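Local atomic coordinates of CymD (Pseudomonas putida, PDB entry 6Z34), a protein that forms an outer-membrane channel of the FadL family for monoaromatic hydrocarbons, taken up during biodegradation by lateral diffusion. Residues A[350-361]-A[377-388]. Numbering follows the deposited sequence.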
loop_
_atom_site.group_PDB
_atom_site.type_symbol
_atom_site.label_atom_id
_atom_site.label_comp_id
_atom_site.label_asym_id
_atom_site.label_seq_id
_atom_site.Cartn_x
_atom_site.Cartn_y
_atom_site.Cartn_z
ATOM N N ASN A 350 25.281 -10.190 -17.231
ATOM C CA ASN A 350 24.681 -10.615 -15.971
ATOM C C ASN A 350 24.224 -9.487 -15.057
ATOM O O ASN A 350 23.383 -9.736 -14.193
ATOM C CB ASN A 350 25.659 -11.491 -15.176
ATOM C CG ASN A 350 26.232 -12.618 -16.002
ATOM O OD1 ASN A 350 27.412 -12.616 -16.330
ATOM N ND2 ASN A 350 25.400 -13.594 -16.331
ATOM N N TRP A 351 24.757 -8.282 -15.193
ATOM C CA TRP A 351 24.523 -7.207 -14.241
ATOM C C TRP A 351 23.658 -6.112 -14.847
ATOM O O TRP A 351 23.882 -5.685 -15.984
ATOM C CB TRP A 351 25.838 -6.594 -13.777
ATOM C CG TRP A 351 26.646 -7.512 -12.953
ATOM C CD1 TRP A 351 27.682 -8.283 -13.365
ATOM C CD2 TRP A 351 26.486 -7.761 -11.554
ATOM N NE1 TRP A 351 28.186 -9.000 -12.311
ATOM C CE2 TRP A 351 27.469 -8.696 -11.185
ATOM C CE3 TRP A 351 25.610 -7.280 -10.577
ATOM C CZ2 TRP A 351 27.600 -9.164 -9.885
ATOM C CZ3 TRP A 351 25.740 -7.749 -9.288
ATOM C CH2 TRP A 351 26.725 -8.683 -8.954
ATOM N N VAL A 352 22.686 -5.644 -14.072
ATOM C CA VAL A 352 21.876 -4.479 -14.404
ATOM C C VAL A 352 21.910 -3.548 -13.202
ATOM O O VAL A 352 21.772 -4.004 -12.061
ATOM C CB VAL A 352 20.426 -4.892 -14.735
ATOM C CG1 VAL A 352 19.581 -3.689 -14.986
ATOM C CG2 VAL A 352 20.402 -5.835 -15.923
ATOM N N PHE A 353 22.107 -2.250 -13.447
ATOM C CA PHE A 353 22.189 -1.267 -12.369
ATOM C C PHE A 353 21.117 -0.196 -12.526
ATOM O O PHE A 353 20.857 0.274 -13.637
ATOM C CB PHE A 353 23.571 -0.632 -12.322
ATOM C CG PHE A 353 24.647 -1.603 -11.973
ATOM C CD1 PHE A 353 24.761 -2.091 -10.687
ATOM C CD2 PHE A 353 25.524 -2.064 -12.939
ATOM C CE1 PHE A 353 25.747 -3.009 -10.366
ATOM C CE2 PHE A 353 26.510 -2.980 -12.625
ATOM C CZ PHE A 353 26.622 -3.454 -11.340
ATOM N N ARG A 354 20.488 0.180 -11.405
ATOM C CA ARG A 354 19.356 1.098 -11.414
ATOM C C ARG A 354 19.538 2.210 -10.381
ATOM O O ARG A 354 20.225 2.044 -9.373
ATOM C CB ARG A 354 18.034 0.374 -11.127
ATOM C CG ARG A 354 17.943 -1.024 -11.665
ATOM C CD ARG A 354 16.505 -1.407 -11.909
ATOM N NE ARG A 354 16.435 -2.549 -12.806
ATOM C CZ ARG A 354 16.738 -3.795 -12.459
ATOM N NH1 ARG A 354 17.119 -4.076 -11.219
ATOM N NH2 ARG A 354 16.654 -4.769 -13.360
ATOM N N ALA A 355 18.898 3.351 -10.634
ATOM C CA ALA A 355 18.851 4.445 -9.666
ATOM C C ALA A 355 17.600 5.270 -9.932
ATOM O O ALA A 355 17.108 5.308 -11.061
ATOM C CB ALA A 355 20.099 5.331 -9.728
ATOM N N GLY A 356 17.082 5.920 -8.890
ATOM C CA GLY A 356 15.834 6.644 -9.052
ATOM C C GLY A 356 15.620 7.711 -8.005
ATOM O O GLY A 356 16.258 7.716 -6.947
ATOM N N VAL A 357 14.694 8.619 -8.317
ATOM C CA VAL A 357 14.270 9.677 -7.417
ATOM C C VAL A 357 12.752 9.669 -7.355
ATOM O O VAL A 357 12.075 9.506 -8.376
ATOM C CB VAL A 357 14.781 11.058 -7.871
ATOM C CG1 VAL A 357 14.300 12.134 -6.926
ATOM C CG2 VAL A 357 16.286 11.068 -7.930
ATOM N N HIS A 358 12.220 9.883 -6.161
ATOM C CA HIS A 358 10.790 9.843 -5.915
ATOM C C HIS A 358 10.386 11.105 -5.156
ATOM O O HIS A 358 11.072 11.503 -4.209
ATOM C CB HIS A 358 10.471 8.572 -5.137
ATOM C CG HIS A 358 9.043 8.438 -4.747
ATOM N ND1 HIS A 358 8.573 8.816 -3.509
ATOM C CD2 HIS A 358 7.977 7.966 -5.430
ATOM C CE1 HIS A 358 7.276 8.582 -3.446
ATOM N NE2 HIS A 358 6.892 8.058 -4.596
ATOM N N TYR A 359 9.294 11.746 -5.582
ATOM C CA TYR A 359 8.835 12.996 -4.969
ATOM C C TYR A 359 7.314 12.983 -4.897
ATOM O O TYR A 359 6.633 12.980 -5.932
ATOM C CB TYR A 359 9.325 14.216 -5.748
ATOM C CG TYR A 359 8.831 15.561 -5.228
ATOM C CD1 TYR A 359 7.573 16.057 -5.581
ATOM C CD2 TYR A 359 9.629 16.343 -4.407
ATOM C CE1 TYR A 359 7.131 17.280 -5.124
ATOM C CE2 TYR A 359 9.188 17.568 -3.942
ATOM C CZ TYR A 359 7.942 18.026 -4.301
ATOM O OH TYR A 359 7.514 19.242 -3.827
ATOM N N ALA A 360 6.786 13.003 -3.678
ATOM C CA ALA A 360 5.353 12.990 -3.421
ATOM C C ALA A 360 4.956 14.262 -2.680
ATOM O O ALA A 360 5.659 14.711 -1.768
ATOM C CB ALA A 360 4.959 11.761 -2.613
ATOM N N GLN A 361 3.834 14.848 -3.079
ATOM C CA GLN A 361 3.403 16.121 -2.522
ATOM C C GLN A 361 1.903 16.261 -2.723
ATOM O O GLN A 361 1.348 15.754 -3.701
ATOM C CB GLN A 361 4.146 17.287 -3.183
ATOM C CG GLN A 361 3.631 18.660 -2.828
ATOM C CD GLN A 361 3.852 18.985 -1.372
ATOM O OE1 GLN A 361 3.079 18.578 -0.501
ATOM N NE2 GLN A 361 4.925 19.713 -1.095
ATOM N N PRO A 377 6.795 18.089 1.397
ATOM C CA PRO A 377 6.770 16.913 0.523
ATOM C C PRO A 377 7.656 15.801 1.066
ATOM O O PRO A 377 8.551 16.011 1.883
ATOM C CB PRO A 377 7.323 17.453 -0.801
ATOM C CG PRO A 377 8.281 18.473 -0.372
ATOM C CD PRO A 377 7.705 19.123 0.886
ATOM N N THR A 378 7.393 14.595 0.603
ATOM C CA THR A 378 8.264 13.478 0.925
ATOM C C THR A 378 9.117 13.164 -0.293
ATOM O O THR A 378 8.599 13.082 -1.410
ATOM C CB THR A 378 7.465 12.258 1.377
ATOM O OG1 THR A 378 8.315 11.103 1.378
ATOM C CG2 THR A 378 6.266 12.032 0.484
ATOM N N THR A 379 10.423 13.053 -0.083
ATOM C CA THR A 379 11.365 12.728 -1.142
ATOM C C THR A 379 12.052 11.408 -0.817
ATOM O O THR A 379 12.282 11.083 0.352
ATOM C CB THR A 379 12.422 13.814 -1.315
ATOM O OG1 THR A 379 13.171 13.940 -0.101
ATOM C CG2 THR A 379 11.776 15.175 -1.657
ATOM N N SER A 380 12.374 10.637 -1.853
ATOM C CA SER A 380 13.117 9.410 -1.623
ATOM C C SER A 380 14.089 9.186 -2.767
ATOM O O SER A 380 13.795 9.518 -3.917
ATOM C CB SER A 380 12.182 8.209 -1.458
ATOM O OG SER A 380 11.975 7.548 -2.684
ATOM N N LEU A 381 15.264 8.664 -2.423
ATOM C CA LEU A 381 16.299 8.278 -3.370
ATOM C C LEU A 381 16.436 6.758 -3.352
ATOM O O LEU A 381 16.347 6.135 -2.288
ATOM C CB LEU A 381 17.639 8.916 -3.011
ATOM C CG LEU A 381 17.908 10.392 -3.322
ATOM C CD1 LEU A 381 17.812 10.663 -4.813
ATOM C CD2 LEU A 381 16.973 11.317 -2.543
ATOM N N SER A 382 16.671 6.158 -4.521
ATOM C CA SER A 382 16.725 4.705 -4.625
ATOM C C SER A 382 17.862 4.252 -5.537
ATOM O O SER A 382 18.333 4.987 -6.415
ATOM C CB SER A 382 15.401 4.133 -5.136
ATOM O OG SER A 382 15.035 4.723 -6.369
ATOM N N GLY A 383 18.297 3.011 -5.302
ATOM C CA GLY A 383 19.237 2.325 -6.165
ATOM C C GLY A 383 18.955 0.838 -6.132
ATOM O O GLY A 383 18.219 0.340 -5.274
ATOM N N GLY A 384 19.556 0.125 -7.074
ATOM C CA GLY A 384 19.364 -1.314 -7.133
ATOM C C GLY A 384 20.188 -1.942 -8.240
ATOM O O GLY A 384 20.869 -1.261 -9.023
ATOM N N PHE A 385 20.109 -3.269 -8.289
ATOM C CA PHE A 385 20.880 -4.063 -9.222
ATOM C C PHE A 385 20.142 -5.365 -9.477
ATOM O O PHE A 385 19.287 -5.787 -8.692
ATOM C CB PHE A 385 22.301 -4.349 -8.712
ATOM C CG PHE A 385 22.372 -5.454 -7.689
ATOM C CD1 PHE A 385 22.416 -6.788 -8.081
ATOM C CD2 PHE A 385 22.420 -5.155 -6.336
ATOM C CE1 PHE A 385 22.470 -7.800 -7.146
ATOM C CE2 PHE A 385 22.485 -6.163 -5.390
ATOM C CZ PHE A 385 22.508 -7.487 -5.795
ATOM N N SER A 386 20.499 -5.999 -10.593
ATOM C CA SER A 386 20.041 -7.333 -10.921
ATOM C C SER A 386 21.239 -8.185 -11.316
ATOM O O SER A 386 22.213 -7.694 -11.896
ATOM C CB SER A 386 19.009 -7.314 -12.048
ATOM O OG SER A 386 17.737 -6.960 -11.554
ATOM N N TYR A 387 21.164 -9.463 -10.970
ATOM C CA TYR A 387 22.133 -10.448 -11.407
ATOM C C TYR A 387 21.377 -11.617 -12.012
ATOM O O TYR A 387 20.373 -12.068 -11.451
ATOM C CB TYR A 387 23.020 -10.930 -10.265
ATOM C CG TYR A 387 24.186 -11.747 -10.760
ATOM C CD1 TYR A 387 25.330 -11.131 -11.235
ATOM C CD2 TYR A 387 24.127 -13.136 -10.793
ATOM C CE1 TYR A 387 26.407 -11.880 -11.709
ATOM C CE2 TYR A 387 25.191 -13.891 -11.261
ATOM C CZ TYR A 387 26.328 -13.260 -11.719
ATOM O OH TYR A 387 27.394 -14.005 -12.188
ATOM N N ALA A 388 21.846 -12.084 -13.165
ATOM C CA ALA A 388 21.278 -13.253 -13.820
ATOM C C ALA A 388 22.260 -14.402 -13.627
ATOM O O ALA A 388 23.376 -14.362 -14.145
ATOM C CB ALA A 388 21.009 -12.977 -15.294
#
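Trp351 to Ala360 and Thr378 to Tyr387 pair as neighbouring antiparallel strands in the wall of the transmembrane barrel, the axes of the two short segments 4.5 Å apart. Five hydrogen-bonded pairs, from Val352–Ser386 to Ala360–Thr378, alternate with non-hydrogen-bonded ones; at the latter end Ala360 N reaches Thr378 O at 2.9 Å through a straight N-H (180°). Beyond the other end, Ala388 N adds a bond to Asn350 O. Strand 336-347 flanks the first strand and strand 393-404 the second, continuing the wall on both sides, as expected of the FadL beta-barrel. Its two faces differ: Phe353, Val357, Leu381 and Phe385 line the surface, consistent with lipid contact, whereas His358, Ser380, Ser382 and Arg354 turn inward, where Ser382 and Arg354 meet the N-terminal residues 14-17. On the outer face the edge of Tyr387 points into the face of Trp351, planes at 66°, with Tyr387 CD1 3.2 Å from Trp351 CE2. Trp351 CG lies anti to its carbonyl carbon (chi1 -68°), which brings the indole across to the other strand, where CZ3 also meets Phe385 CD1 at 3.7 Å. An alanine in place of Trp351 removes the face under the Tyr387 edge and would probably open a gap beside Phe385, leaving both rings freer to turn. On the inner face, Arg354 NH1 and NH2 both approach Ser386 OG at 3.0 Å, near the guanidinium plane, although that hydroxyl's position is less certain; Val352 CG1 lies over one guanidinium face, offset toward its rim, and NE bonds Gln344 OE1.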